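Local coordinates for Alr4995 protein (Nostoc sp., PDB 6LRF) that is a bifunctional arginine dihydrolase and ornithine cyclodeaminase, the first activity probably residing in its GME-family region and the second probably using its Rossmann-fold region, at residues S313-F319 with A330-S336; I630-S634 with V680-L684. All blocks are in the same frame, centred on the assembly; numbering follows the deposited sequence.

Interaction 1 of 2, residues S313-F319 with A330-S336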
loop_
_atom_site.group_PDB
_atom_site.type_symbol
_atom_site.label_atom_id
_atom_site.label_comp_id
_atom_site.label_asym_id
_atom_site.label_seq_id
_atom_site.Cartn_x
_atom_site.Cartn_y
_atom_site.Cartn_z
ATOM N N SER B 313 -31.905 19.853 10.956
ATOM C CA SER B 313 -31.319 20.962 11.702
ATOM C C SER B 313 -31.666 20.768 13.158
ATOM O O SER B 313 -32.465 19.892 13.494
ATOM C CB SER B 313 -31.821 22.326 11.204
ATOM O OG SER B 313 -33.195 22.496 11.491
ATOM N N PHE B 314 -31.073 21.573 14.032
ATOM C CA PHE B 314 -31.300 21.373 15.455
ATOM C C PHE B 314 -31.279 22.675 16.220
ATOM O O PHE B 314 -30.772 23.679 15.753
ATOM C CB PHE B 314 -30.248 20.424 16.047
ATOM C CG PHE B 314 -28.856 20.986 16.039
ATOM C CD1 PHE B 314 -28.417 21.825 17.058
ATOM C CD2 PHE B 314 -27.982 20.677 15.015
ATOM C CE1 PHE B 314 -27.144 22.356 17.037
ATOM C CE2 PHE B 314 -26.702 21.200 14.995
ATOM C CZ PHE B 314 -26.286 22.042 16.009
ATOM N N GLN B 315 -31.807 22.616 17.426
ATOM C CA GLN B 315 -31.707 23.712 18.368
ATOM C C GLN B 315 -31.549 23.091 19.752
ATOM O O GLN B 315 -32.414 22.335 20.184
ATOM C CB GLN B 315 -32.952 24.602 18.294
ATOM C CG GLN B 315 -32.797 25.977 18.939
ATOM C CD GLN B 315 -34.108 26.746 18.995
ATOM O OE1 GLN B 315 -35.157 26.261 18.550
ATOM N NE2 GLN B 315 -34.055 27.949 19.553
ATOM N N VAL B 316 -30.447 23.377 20.438
ATOM C CA VAL B 316 -30.302 22.893 21.810
ATOM C C VAL B 316 -31.176 23.756 22.727
ATOM O O VAL B 316 -30.933 24.938 22.888
ATOM C CB VAL B 316 -28.835 22.911 22.280
ATOM C CG1 VAL B 316 -28.724 22.289 23.666
ATOM C CG2 VAL B 316 -27.947 22.172 21.284
ATOM N N LEU B 317 -32.216 23.174 23.303
ATOM C CA LEU B 317 -33.150 23.955 24.103
ATOM C C LEU B 317 -32.638 24.220 25.514
ATOM O O LEU B 317 -32.988 25.233 26.131
ATOM C CB LEU B 317 -34.493 23.247 24.163
ATOM C CG LEU B 317 -35.043 23.077 22.749
ATOM C CD1 LEU B 317 -36.404 22.416 22.780
ATOM C CD2 LEU B 317 -35.092 24.439 22.051
ATOM N N ASN B 318 -31.814 23.311 26.027
ATOM C CA ASN B 318 -31.263 23.477 27.363
ATOM C C ASN B 318 -30.155 22.479 27.655
ATOM O O ASN B 318 -30.042 21.439 27.009
ATOM C CB ASN B 318 -32.362 23.341 28.421
ATOM C CG ASN B 318 -33.119 22.042 28.305
ATOM O OD1 ASN B 318 -32.629 20.990 28.718
ATOM N ND2 ASN B 318 -34.325 22.101 27.735
ATOM N N PHE B 319 -29.348 22.801 28.652
ATOM C CA PHE B 319 -28.238 21.953 29.055
ATOM C C PHE B 319 -28.129 21.997 30.569
ATOM O O PHE B 319 -27.966 23.075 31.151
ATOM C CB PHE B 319 -26.940 22.428 28.406
ATOM C CG PHE B 319 -25.807 21.466 28.535
ATOM C CD1 PHE B 319 -25.529 20.569 27.520
ATOM C CD2 PHE B 319 -25.007 21.467 29.669
ATOM C CE1 PHE B 319 -24.479 19.674 27.629
ATOM C CE2 PHE B 319 -23.953 20.566 29.790
ATOM C CZ PHE B 319 -23.692 19.671 28.767
ATOM N N ALA B 330 -27.333 16.475 31.090
ATOM C CA ALA B 330 -28.509 16.203 30.262
ATOM C C ALA B 330 -28.759 17.364 29.323
ATOM O O ALA B 330 -28.604 18.520 29.702
ATOM C CB ALA B 330 -29.738 15.948 31.127
ATOM N N ALA B 331 -29.156 17.059 28.095
ATOM C CA ALA B 331 -29.512 18.109 27.152
ATOM C C ALA B 331 -30.839 17.789 26.448
ATOM O O ALA B 331 -31.170 16.628 26.208
ATOM C CB ALA B 331 -28.393 18.313 26.140
ATOM N N GLU B 332 -31.615 18.824 26.147
ATOM C CA GLU B 332 -32.825 18.646 25.358
ATOM C C GLU B 332 -32.621 19.380 24.054
ATOM O O GLU B 332 -32.174 20.527 24.029
ATOM C CB GLU B 332 -34.062 19.129 26.110
ATOM C CG GLU B 332 -34.603 18.043 27.049
ATOM C CD GLU B 332 -35.596 18.553 28.089
ATOM O OE1 GLU B 332 -36.140 19.668 27.916
ATOM O OE2 GLU B 332 -35.829 17.825 29.086
ATOM N N VAL B 333 -32.898 18.682 22.964
ATOM C CA VAL B 333 -32.570 19.176 21.634
ATOM C C VAL B 333 -33.805 19.078 20.738
ATOM O O VAL B 333 -34.437 18.029 20.663
ATOM C CB VAL B 333 -31.395 18.370 21.012
ATOM C CG1 VAL B 333 -31.087 18.843 19.604
ATOM C CG2 VAL B 333 -30.133 18.481 21.892
ATOM N N LYS B 334 -34.167 20.172 20.082
ATOM C CA LYS B 334 -35.245 20.112 19.104
ATOM C C LYS B 334 -34.629 19.748 17.759
ATOM O O LYS B 334 -33.745 20.437 17.270
ATOM C CB LYS B 334 -36.006 21.439 19.028
ATOM C CG LYS B 334 -37.299 21.378 18.210
ATOM C CD LYS B 334 -38.037 22.717 18.225
ATOM C CE LYS B 334 -37.258 23.818 17.501
ATOM N NZ LYS B 334 -37.238 23.592 16.033
ATOM N N VAL B 335 -35.082 18.643 17.185
ATOM C CA VAL B 335 -34.592 18.183 15.892
ATOM C C VAL B 335 -35.627 18.512 14.826
ATOM O O VAL B 335 -36.808 18.260 15.033
ATOM C CB VAL B 335 -34.339 16.663 15.886
ATOM C CG1 VAL B 335 -33.699 16.238 14.575
ATOM C CG2 VAL B 335 -33.479 16.250 17.077
ATOM N N SER B 336 -35.196 19.077 13.701
ATOM C CA SER B 336 -36.104 19.286 12.571
ATOM C C SER B 336 -35.608 18.545 11.348
ATOM O O SER B 336 -34.398 18.397 11.143
ATOM C CB SER B 336 -36.250 20.780 12.235
ATOM O OG SER B 336 -36.735 21.512 13.348
#
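N318 and E332 meet across a beta hairpin. N318 ND2 donates to E332 OE1 at 3.0 Å. The bond is nearly straight (165°). The oxygen lies near the amide plane of N318, but the donor meets it from above the carboxylate plane. The two flat groups are turned 78° apart. N318 CG sits between the backbone N and the carbonyl carbon (chi1 55°), which lays the amide over E332 CB. With an alanine here, E332 OE1 would probably lose this donor and the carboxylate would be freer to turn, although OE2 would keep its salt bridge to R289.

The backbone pairing is antiparallel and breaks once. L317 and N318 both face E332, a classic beta bulge. L317 N gives E332 O a 2.7 Å bond, and N318 N adds a weak one. The bulge also leans L317 toward the partner strand, where its CD1 rests 3.9 Å from K334 CB. Q315 OE1 lies 3.4 Å from K334 CE, and the two chains cross obliquely. K334 NZ forms a salt bridge with D143 instead.

S313, Q315, N318, E332, K334 and S336 point to one face of the sheet, and F314, V316, F319, A331, V333 and V335 to the other. F314 CB touches V333 CG1 at 4.0 Å, while its ring leads away. F319 CD1 lies 3.9 Å from A331 CB.

Strand 313-320 ends its mixed sheet within the chain, and strand 329-337 separates it from strand 280-292. Helix 299-310 packs on F314 and V335, and helix 294-297 on F319 and A331. The F319 ring also meets F319 of a second subunit.

Interaction 2 of 2, residues I630-S634 with V680-L684; sequences ILMLS and VGLFL
L633 pushes its side chain into a hollow lined by V680, F683 and L684. V680 and L684 are one helical turn apart, joined by the backbone bond from L684 N to V680 O, and F683 stands beside them. V680 CG2 sits 3.8 Å from L633 CB, and the two side chains cross at about a right angle. Further out, L633 CD1 meets L684 CD2 tip to tip at 3.9 Å. L633 CD2 lies nearer V680 CG2 (3.9 Å) and slants toward the F683 ring, 4.3 Å from F683 CD2. L633 CG lies anti to its carbonyl carbon (chi1 -56°), which carries both methyls out to the helix.

L631 makes a second, lighter bump. Its CD1 comes within 4.5 Å of F683 CE2, again at a slant to the ring.

V680 is a bump in its own right. One methyl presses on L633, while CG1 lies 3.7 Å from S634 OG. That hydroxyl is buried without a polar partner in the model. No hydrogen bond crosses between the two segments; they meet through apolar side chains and the fit of their shapes.

Strand 629-633 runs between strands 491-495 and 651-656 in the parallel sheet of the Rossmann-fold region. Helix 680-694 follows strand 673-677, outermost within this chain, and packs back over the sheet, with F683 on V655. Helix 498-501 adds V499 against L633 and L684, and V498 against V680 and S634.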
loop_
_atom_site.group_PDB
_atom_site.type_symbol
_atom_site.label_atom_id
_atom_site.label_comp_id
_atom_site.label_asym_id
_atom_site.label_seq_id
_atom_site.Cartn_x
_atom_site.Cartn_y
_atom_site.Cartn_z
ATOM N N ILE B 630 -12.478 -10.922 -21.614
ATOM C CA ILE B 630 -13.095 -10.804 -20.312
ATOM C C ILE B 630 -12.556 -9.534 -19.671
ATOM O O ILE B 630 -11.351 -9.354 -19.551
ATOM C CB ILE B 630 -12.800 -12.029 -19.437
ATOM C CG1 ILE B 630 -13.265 -13.301 -20.157
ATOM C CG2 ILE B 630 -13.452 -11.885 -18.066
ATOM C CD1 ILE B 630 -12.981 -14.547 -19.390
ATOM N N LEU B 631 -13.469 -8.638 -19.315
ATOM C CA LEU B 631 -13.156 -7.389 -18.645
ATOM C C LEU B 631 -13.424 -7.540 -17.141
ATOM O O LEU B 631 -14.571 -7.680 -16.710
ATOM C CB LEU B 631 -14.001 -6.263 -19.238
ATOM C CG LEU B 631 -13.527 -4.828 -19.093
ATOM C CD1 LEU B 631 -12.136 -4.692 -19.686
ATOM C CD2 LEU B 631 -14.506 -3.906 -19.823
HETATM N N MSE B 632 -12.373 -7.530 -16.338
HETATM C CA MSE B 632 -12.534 -7.792 -14.916
HETATM C C MSE B 632 -12.412 -6.489 -14.128
HETATM O O MSE B 632 -11.319 -5.956 -13.921
HETATM C CB MSE B 632 -11.525 -8.837 -14.447
HETATM C CG MSE B 632 -11.891 -10.268 -14.858
HETATM SE SE MSE B 632 -10.356 -11.498 -14.849
HETATM C CE MSE B 632 -9.233 -10.614 -16.167
ATOM N N LEU B 633 -13.560 -5.977 -13.705
ATOM C CA LEU B 633 -13.618 -4.647 -13.122
ATOM C C LEU B 633 -13.750 -4.748 -11.603
ATOM O O LEU B 633 -14.865 -4.850 -11.052
ATOM C CB LEU B 633 -14.773 -3.853 -13.737
ATOM C CG LEU B 633 -14.765 -3.717 -15.267
ATOM C CD1 LEU B 633 -16.110 -3.164 -15.765
ATOM C CD2 LEU B 633 -13.612 -2.846 -15.754
ATOM N N SER B 634 -12.581 -4.692 -10.960
ATOM C CA SER B 634 -12.354 -4.925 -9.525
ATOM C C SER B 634 -13.401 -5.806 -8.856
ATOM O O SER B 634 -14.190 -5.334 -8.039
ATOM C CB SER B 634 -12.236 -3.588 -8.769
ATOM O OG SER B 634 -13.407 -2.813 -8.879
ATOM N N VAL B 680 -11.157 2.121 -10.810
ATOM C CA VAL B 680 -11.855 1.475 -11.918
ATOM C C VAL B 680 -12.831 2.449 -12.581
ATOM O O VAL B 680 -13.123 2.346 -13.783
ATOM C CB VAL B 680 -12.590 0.179 -11.459
ATOM C CG1 VAL B 680 -13.761 0.512 -10.553
ATOM C CG2 VAL B 680 -13.077 -0.601 -12.651
ATOM N N GLY B 681 -13.321 3.419 -11.815
ATOM C CA GLY B 681 -14.160 4.456 -12.393
ATOM C C GLY B 681 -13.338 5.343 -13.309
ATOM O O GLY B 681 -13.793 5.734 -14.389
ATOM N N LEU B 682 -12.123 5.661 -12.879
ATOM C CA LEU B 682 -11.187 6.363 -13.754
ATOM C C LEU B 682 -10.995 5.563 -15.042
ATOM O O LEU B 682 -11.110 6.106 -16.152
ATOM C CB LEU B 682 -9.835 6.586 -13.061
ATOM C CG LEU B 682 -8.751 7.185 -13.976
ATOM C CD1 LEU B 682 -9.242 8.479 -14.634
ATOM C CD2 LEU B 682 -7.473 7.442 -13.216
ATOM N N PHE B 683 -10.713 4.266 -14.879
ATOM C CA PHE B 683 -10.489 3.369 -16.015
ATOM C C PHE B 683 -11.670 3.392 -16.971
ATOM O O PHE B 683 -11.497 3.549 -18.182
ATOM C CB PHE B 683 -10.224 1.930 -15.534
ATOM C CG PHE B 683 -9.995 0.947 -16.655
ATOM C CD1 PHE B 683 -8.718 0.709 -17.131
ATOM C CD2 PHE B 683 -11.063 0.268 -17.241
ATOM C CE1 PHE B 683 -8.506 -0.188 -18.163
ATOM C CE2 PHE B 683 -10.853 -0.628 -18.276
ATOM C CZ PHE B 683 -9.572 -0.854 -18.736
ATOM N N LEU B 684 -12.875 3.232 -16.425
ATOM C CA LEU B 684 -14.090 3.215 -17.238
ATOM C C LEU B 684 -14.373 4.566 -17.893
ATOM O O LEU B 684 -14.919 4.637 -18.998
ATOM C CB LEU B 684 -15.290 2.787 -16.385
ATOM C CG LEU B 684 -15.310 1.302 -16.002
ATOM C CD1 LEU B 684 -16.250 1.030 -14.836
ATOM C CD2 LEU B 684 -15.694 0.454 -17.210
#

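Interaction 1 lies in the LOR/SDH conserved region and interaction 2 in the Rossmann-fold region, on opposite sides of the chain's centre. Their centres are about 47 Å apart and they share no helix or strand. Interaction 1 is partly buried and joins two neighbouring strands, so backbone hydrogen bonds carry it. Its polar face adds an amide-carboxylate bond, and side chains from both of its faces reach a second subunit. Interaction 2 is fully buried and joins a helix to a strand. It rests on methyl groups and one aromatic ring. The first closes a local hairpin, whereas the second brings together elements 46 residues apart.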